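Local coordinates for protein ribose-5-phosphate isomerase RpiB (PDB 1O1X) that probably interconverts ribose 5-phosphate and ribulose 5-phosphate as a sugar-phosphate isomerase, at residues Lys31-Leu34 against Leu35-Ile39; Val41-His44 against Gly45-Glu49. One frame throughout, in Å; residues are numbered along the deposited sequence.

Overall arrangement
Both contacts are local. Interaction 1 lies within the beta-alpha-beta unit of strand 14-18, helix 24-36 and strand 40-43, ending the helix and turning the chain toward the strand; interaction 2 starts on that last strand and runs out into the loop toward helix 54-66. Each is partly buried: in the first, Leu34 and Ile39 are buried while Leu35 and Lys37 are exposed; in the second, Gly45 and Thr46 are buried and Tyr47 is exposed. Backbone bonds dominate interaction 1, whereas interaction 2 pairs side-chain groups, a carboxylate and a phenol, with backbone atoms. A salt bridge from Lys31 NZ to Asp43 OD2, 2.7 Å, joins them, beside packing of Leu34 and Leu35 on Val41.

Interaction 1 of 2, residues Lys31-Leu34 against Leu35-Ile39; sequences KNYL and LGKGI
Lys37 folds back along the last helical turn and crosses Tyr33 at a slant. Its CD lies over one ring face, offset toward the rim, 4.3 Å from the Tyr33 centroid and 23° off the normal, a CH-pi contact. Bends near the end of the Lys37 chain then carry NZ to Tyr33 OH, a weak hydrogen bond of 3.2 Å; the hydroxyl's stronger partner is Asp133 OD2. Leu35 runs alongside Lys31 in the same direction, with Leu35 CD1 3.9 Å from Lys31 CG. Obliquely, Leu34 CD2 meets Ile39 CD1, also at 3.9 Å.

The helix ends in a Schellman motif, with Ile39 N bonded to Leu34 O at 3.1 Å and Gly38 N to Leu35 O at 3.0 Å as Gly38, with phi 77°, leaves helical geometry. Lys37 N, 3.0 Å from Leu34 O, is an additional donor from the opposite face of that carbonyl plane. Before this, Leu35 N bonds to Lys31 O at 2.9 Å.

Leu34 packs against Val132 and Leu136 of helix 125-137 and, with Leu35, against Val41 of strand 40-43; Phe129 stacks on Tyr33. The turn thus closes helix 24-36 between a neighbouring helix and the strand that follows.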
ATOM      1  N   LYS A  31      19.610   7.585   6.185  1.00 11.73           N
ATOM      2  CA  LYS A  31      21.048   7.760   6.320  1.00 12.16           C
ATOM      3  C   LYS A  31      21.537   7.411   7.704  1.00 11.90           C
ATOM      4  O   LYS A  31      22.465   6.631   7.835  1.00 11.19           O
ATOM      5  CB  LYS A  31      21.448   9.169   5.994  1.00 12.21           C
ATOM      6  CG  LYS A  31      22.924   9.440   6.206  1.00 15.10           C
ATOM      7  CD  LYS A  31      23.303  10.797   5.712  1.00 16.97           C
ATOM      8  CE  LYS A  31      22.886  11.880   6.629  1.00 18.27           C
ATOM      9  NZ  LYS A  31      23.669  13.047   6.156  1.00 22.16           N
ATOM     10  N   ASN A  32      20.894   7.958   8.728  1.00 12.10           N
ATOM     11  CA  ASN A  32      21.306   7.696  10.103  1.00 11.85           C
ATOM     12  C   ASN A  32      21.107   6.254  10.522  1.00 11.11           C
ATOM     13  O   ASN A  32      21.880   5.717  11.273  1.00 10.44           O
ATOM     14  CB  ASN A  32      20.584   8.640  11.028  1.00 12.41           C
ATOM     15  CG  ASN A  32      21.026  10.084  10.842  1.00 15.77           C
ATOM     16  OD1 ASN A  32      22.096  10.355  10.300  1.00 18.72           O
ATOM     17  ND2 ASN A  32      20.176  11.022  11.262  1.00 19.44           N
ATOM     18  N   TYR A  33      20.085   5.617   9.999  1.00 10.80           N
ATOM     19  CA  TYR A  33      19.838   4.200  10.233  1.00 10.88           C
ATOM     20  C   TYR A  33      20.989   3.370   9.695  1.00 11.10           C
ATOM     21  O   TYR A  33      21.536   2.507  10.401  1.00 12.03           O
ATOM     22  CB  TYR A  33      18.503   3.775   9.616  1.00 10.07           C
ATOM     23  CG  TYR A  33      18.203   2.291   9.700  1.00 11.25           C
ATOM     24  CD1 TYR A  33      17.880   1.701  10.913  1.00 12.48           C
ATOM     25  CD2 TYR A  33      18.227   1.485   8.557  1.00 13.38           C
ATOM     26  CE1 TYR A  33      17.592   0.343  11.000  1.00 14.89           C
ATOM     27  CE2 TYR A  33      17.946   0.109   8.630  1.00 14.78           C
ATOM     28  CZ  TYR A  33      17.625  -0.437   9.858  1.00 15.43           C
ATOM     29  OH  TYR A  33      17.335  -1.759   9.990  1.00 18.16           O
ATOM     30  N   LEU A  34      21.402   3.673   8.470  1.00 10.78           N
ATOM     31  CA  LEU A  34      22.522   2.995   7.844  1.00 11.37           C
ATOM     32  C   LEU A  34      23.824   3.242   8.581  1.00 11.25           C
ATOM     33  O   LEU A  34      24.590   2.290   8.844  1.00 11.81           O
ATOM     34  CB  LEU A  34      22.641   3.404   6.362  1.00 11.28           C
ATOM     35  CG  LEU A  34      21.446   2.932   5.536  1.00 11.86           C
ATOM     36  CD1 LEU A  34      21.485   3.584   4.177  1.00 13.42           C
ATOM     37  CD2 LEU A  34      21.417   1.405   5.397  1.00 15.40           C
ATOM     38  N   LEU A  35      24.089   4.506   8.907  1.00 11.37           N
ATOM     39  CA  LEU A  35      25.295   4.868   9.643  1.00 11.73           C
ATOM     40  C   LEU A  35      25.382   4.120  10.980  1.00 12.70           C
ATOM     41  O   LEU A  35      26.453   3.690  11.391  1.00 11.65           O
ATOM     42  CB  LEU A  35      25.396   6.386   9.852  1.00 11.55           C
ATOM     43  CG  LEU A  35      25.632   7.243   8.617  1.00 11.11           C
ATOM     44  CD1 LEU A  35      25.595   8.732   8.966  1.00 10.68           C
ATOM     45  CD2 LEU A  35      26.977   6.931   7.944  1.00 11.43           C
ATOM     46  N   GLY A  36      24.252   3.960  11.651  1.00 13.50           N
ATOM     47  CA  GLY A  36      24.169   3.232  12.912  1.00 14.46           C
ATOM     48  C   GLY A  36      24.485   1.744  12.794  1.00 14.15           C
ATOM     49  O   GLY A  36      24.815   1.108  13.746  1.00 15.11           O
ATOM     50  N   LYS A  37      24.409   1.181  11.615  1.00 14.87           N
ATOM     51  CA  LYS A  37      24.821  -0.196  11.387  1.00 15.52           C
ATOM     52  C   LYS A  37      26.287  -0.298  10.886  1.00 15.54           C
ATOM     53  O   LYS A  37      26.751  -1.390  10.550  1.00 16.86           O
ATOM     54  CB  LYS A  37      23.865  -0.820  10.360  1.00 17.72           C
ATOM     55  CG  LYS A  37      22.474  -1.133  10.905  1.00 20.85           C
ATOM     56  CD  LYS A  37      21.518  -1.419   9.785  1.00 28.40           C
ATOM     57  CE  LYS A  37      20.515  -2.544  10.187  1.00 33.67           C
ATOM     58  NZ  LYS A  37      19.995  -2.459  11.641  1.00 36.68           N
ATOM     59  N   GLY A  38      26.984   0.828  10.780  1.00 13.74           N
ATOM     60  CA  GLY A  38      28.342   0.872  10.275  1.00 13.52           C
ATOM     61  C   GLY A  38      28.450   0.764   8.764  1.00 13.40           C
ATOM     62  O   GLY A  38      29.516   0.427   8.243  1.00 13.12           O
ATOM     63  N   ILE A  39      27.342   1.012   8.056  1.00 12.97           N
ATOM     64  CA  ILE A  39      27.327   1.012   6.587  1.00 12.89           C
ATOM     65  C   ILE A  39      27.863   2.379   6.107  1.00 13.37           C
ATOM     66  O   ILE A  39      27.511   3.421   6.665  1.00 12.40           O
ATOM     67  CB  ILE A  39      25.942   0.688   6.082  1.00 13.61           C
ATOM     68  CG1 ILE A  39      25.658  -0.802   6.367  1.00 15.33           C
ATOM     69  CG2 ILE A  39      25.780   1.040   4.591  1.00 13.61           C
ATOM     70  CD1 ILE A  39      24.237  -1.196   6.163  1.00 18.80           C
TER

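Interaction 2 of 2, residues Val41-His44 against Gly45-Glu49; sequences VEDH and GTYSE
Tyr47 OH donates to Asp43 O at 2.7 Å. Gly45 N donates to Asp43 OD1 at 2.9 Å, with an N-H...acceptor angle of 154°. Asp43 thus holds the following loop by main chain and side chain. With CG anti to the backbone N (chi1 -179°), its carboxylate is directed toward Gly45, whose N-H meets OD1 from above the carboxylate plane. The other oxygen, OD2, forms salt bridges with Lys27 and Lys31, which would probably offset the nearby Glu28 carboxylate.

Further out, the Asp43 and Tyr47 side chains run alongside each other in opposing senses, their carboxylate and ring planes 54° apart. Asp43 CG lies 3.9 Å from Tyr47 CE1. Gly45 CA sits over one face of the phenol, 3.4 Å above its plane and toward the rim, while Asp43 O meets the ring's edge in plane. Gly45-Thr46 is a non-proline cis peptide in the turn bringing Tyr47 back over Gly45 CA, where the backbone angles call for glycine.

His44 packs on Ala16 and Ala18, and Thr46 on Tyr57. This is a strand's C-terminal end in a parallel alpha/beta sheet, where active-site loops commonly gather: the Thr46 side chain lies about 5 Å from that of His21, a predicted ribulose 5-phosphate-binding residue.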
ATOM      1  N   VAL A  41      27.998   5.483   3.980  1.00 12.70           N
ATOM      2  CA  VAL A  41      27.001   6.241   3.236  1.00 12.67           C
ATOM      3  C   VAL A  41      27.598   7.540   2.723  1.00 13.14           C
ATOM      4  O   VAL A  41      28.231   8.270   3.487  1.00 12.88           O
ATOM      5  CB  VAL A  41      25.757   6.584   4.099  1.00 13.14           C
ATOM      6  CG1 VAL A  41      24.730   7.323   3.263  1.00 15.93           C
ATOM      7  CG2 VAL A  41      25.117   5.348   4.692  1.00 12.48           C
ATOM      8  N   GLU A  42      27.466   7.795   1.419  1.00 12.92           N
ATOM      9  CA  GLU A  42      27.779   9.085   0.831  1.00 14.24           C
ATOM     10  C   GLU A  42      26.487   9.844   0.573  1.00 12.82           C
ATOM     11  O   GLU A  42      25.631   9.410  -0.206  1.00 11.50           O
ATOM     12  CB  GLU A  42      28.602   8.950  -0.461  1.00 15.83           C
ATOM     13  CG  GLU A  42      30.090   8.904  -0.136  1.00 24.24           C
ATOM     14  CD  GLU A  42      31.014   8.644  -1.350  1.00 30.41           C
ATOM     15  OE1 GLU A  42      30.505   8.721  -2.513  1.00 28.88           O
ATOM     16  OE2 GLU A  42      32.243   8.347  -1.086  1.00 28.78           O
ATOM     17  N   ASP A  43      26.334  10.972   1.247  1.00 11.93           N
ATOM     18  CA  ASP A  43      25.107  11.774   1.116  1.00 11.80           C
ATOM     19  C   ASP A  43      25.375  12.878   0.115  1.00 10.99           C
ATOM     20  O   ASP A  43      26.105  13.821   0.406  1.00 10.11           O
ATOM     21  CB  ASP A  43      24.749  12.330   2.489  1.00 11.99           C
ATOM     22  CG  ASP A  43      23.468  13.174   2.502  1.00 13.51           C
ATOM     23  OD1 ASP A  43      22.762  13.336   1.469  1.00 11.72           O
ATOM     24  OD2 ASP A  43      23.137  13.712   3.572  1.00 15.34           O
ATOM     25  N   HIS A  44      24.745  12.751  -1.051  1.00 11.22           N
ATOM     26  CA  HIS A  44      24.824  13.721  -2.140  1.00 11.79           C
ATOM     27  C   HIS A  44      23.841  14.899  -1.999  1.00 11.30           C
ATOM     28  O   HIS A  44      23.811  15.766  -2.862  1.00 11.93           O
ATOM     29  CB  HIS A  44      24.608  13.024  -3.469  1.00 12.09           C
ATOM     30  CG  HIS A  44      25.665  12.035  -3.801  1.00 13.11           C
ATOM     31  ND1 HIS A  44      26.797  12.367  -4.516  1.00 16.03           N
ATOM     32  CD2 HIS A  44      25.772  10.720  -3.506  1.00 15.10           C
ATOM     33  CE1 HIS A  44      27.551  11.291  -4.652  1.00 17.06           C
ATOM     34  NE2 HIS A  44      26.956  10.279  -4.041  1.00 15.17           N
ATOM     35  N   GLY A  45      23.109  14.968  -0.890  1.00 10.74           N
ATOM     36  CA  GLY A  45      22.174  16.047  -0.645  1.00 10.86           C
ATOM     37  C   GLY A  45      20.781  15.686  -1.131  1.00 11.57           C
ATOM     38  O   GLY A  45      20.556  14.573  -1.537  1.00 12.03           O
ATOM     39  N   THR A  46      19.826  16.616  -1.107  1.00 12.23           N
ATOM     40  CA  THR A  46      20.019  17.974  -0.634  1.00 12.44           C
ATOM     41  C   THR A  46      20.242  18.054   0.890  1.00 12.68           C
ATOM     42  O   THR A  46      20.053  17.059   1.610  1.00 11.77           O
ATOM     43  CB  THR A  46      18.849  18.844  -1.133  1.00 13.06           C
ATOM     44  OG1 THR A  46      19.138  20.206  -0.856  1.00 13.20           O
ATOM     45  CG2 THR A  46      17.535  18.535  -0.406  1.00 12.78           C
ATOM     46  N   TYR A  47      20.679  19.224   1.370  1.00 13.08           N
ATOM     47  CA  TYR A  47      21.164  19.358   2.744  1.00 13.84           C
ATOM     48  C   TYR A  47      20.250  20.253   3.600  1.00 13.90           C
ATOM     49  O   TYR A  47      20.570  20.563   4.746  1.00 15.16           O
ATOM     50  CB  TYR A  47      22.613  19.865   2.742  1.00 13.72           C
ATOM     51  CG  TYR A  47      23.533  18.945   1.958  1.00 14.08           C
ATOM     52  CD1 TYR A  47      23.818  17.654   2.408  1.00 16.09           C
ATOM     53  CD2 TYR A  47      24.110  19.341   0.761  1.00 14.53           C
ATOM     54  CE1 TYR A  47      24.686  16.801   1.679  1.00 14.88           C
ATOM     55  CE2 TYR A  47      24.984  18.504   0.071  1.00 14.72           C
ATOM     56  CZ  TYR A  47      25.247  17.235   0.524  1.00 14.91           C
ATOM     57  OH  TYR A  47      26.081  16.400  -0.204  1.00 14.17           O
ATOM     58  N   SER A  48      19.121  20.637   3.028  1.00 13.60           N
ATOM     59  CA  SER A  48      18.052  21.349   3.718  1.00 14.37           C
ATOM     60  C   SER A  48      16.679  21.097   3.068  1.00 15.10           C
ATOM     61  O   SER A  48      16.547  20.383   2.072  1.00 15.00           O
ATOM     62  CB  SER A  48      18.314  22.851   3.659  1.00 14.66           C
ATOM     63  OG  SER A  48      18.048  23.329   2.347  1.00 14.89           O
ATOM     64  N   GLU A  49      15.668  21.752   3.619  1.00 15.61           N
ATOM     65  CA  GLU A  49      14.336  21.732   3.059  1.00 16.59           C
ATOM     66  C   GLU A  49      14.036  22.883   2.060  1.00 15.90           C
ATOM     67  O   GLU A  49      12.902  22.972   1.565  1.00 15.09           O
ATOM     68  CB  GLU A  49      13.305  21.674   4.188  1.00 17.46           C
ATOM     69  CG  GLU A  49      13.360  20.315   4.883  1.00 21.24           C
ATOM     70  CD  GLU A  49      12.248  20.104   5.884  1.00 27.09           C
ATOM     71  OE1 GLU A  49      11.802  21.099   6.509  1.00 31.29           O
ATOM     72  OE2 GLU A  49      11.845  18.931   6.057  1.00 30.84           O
TER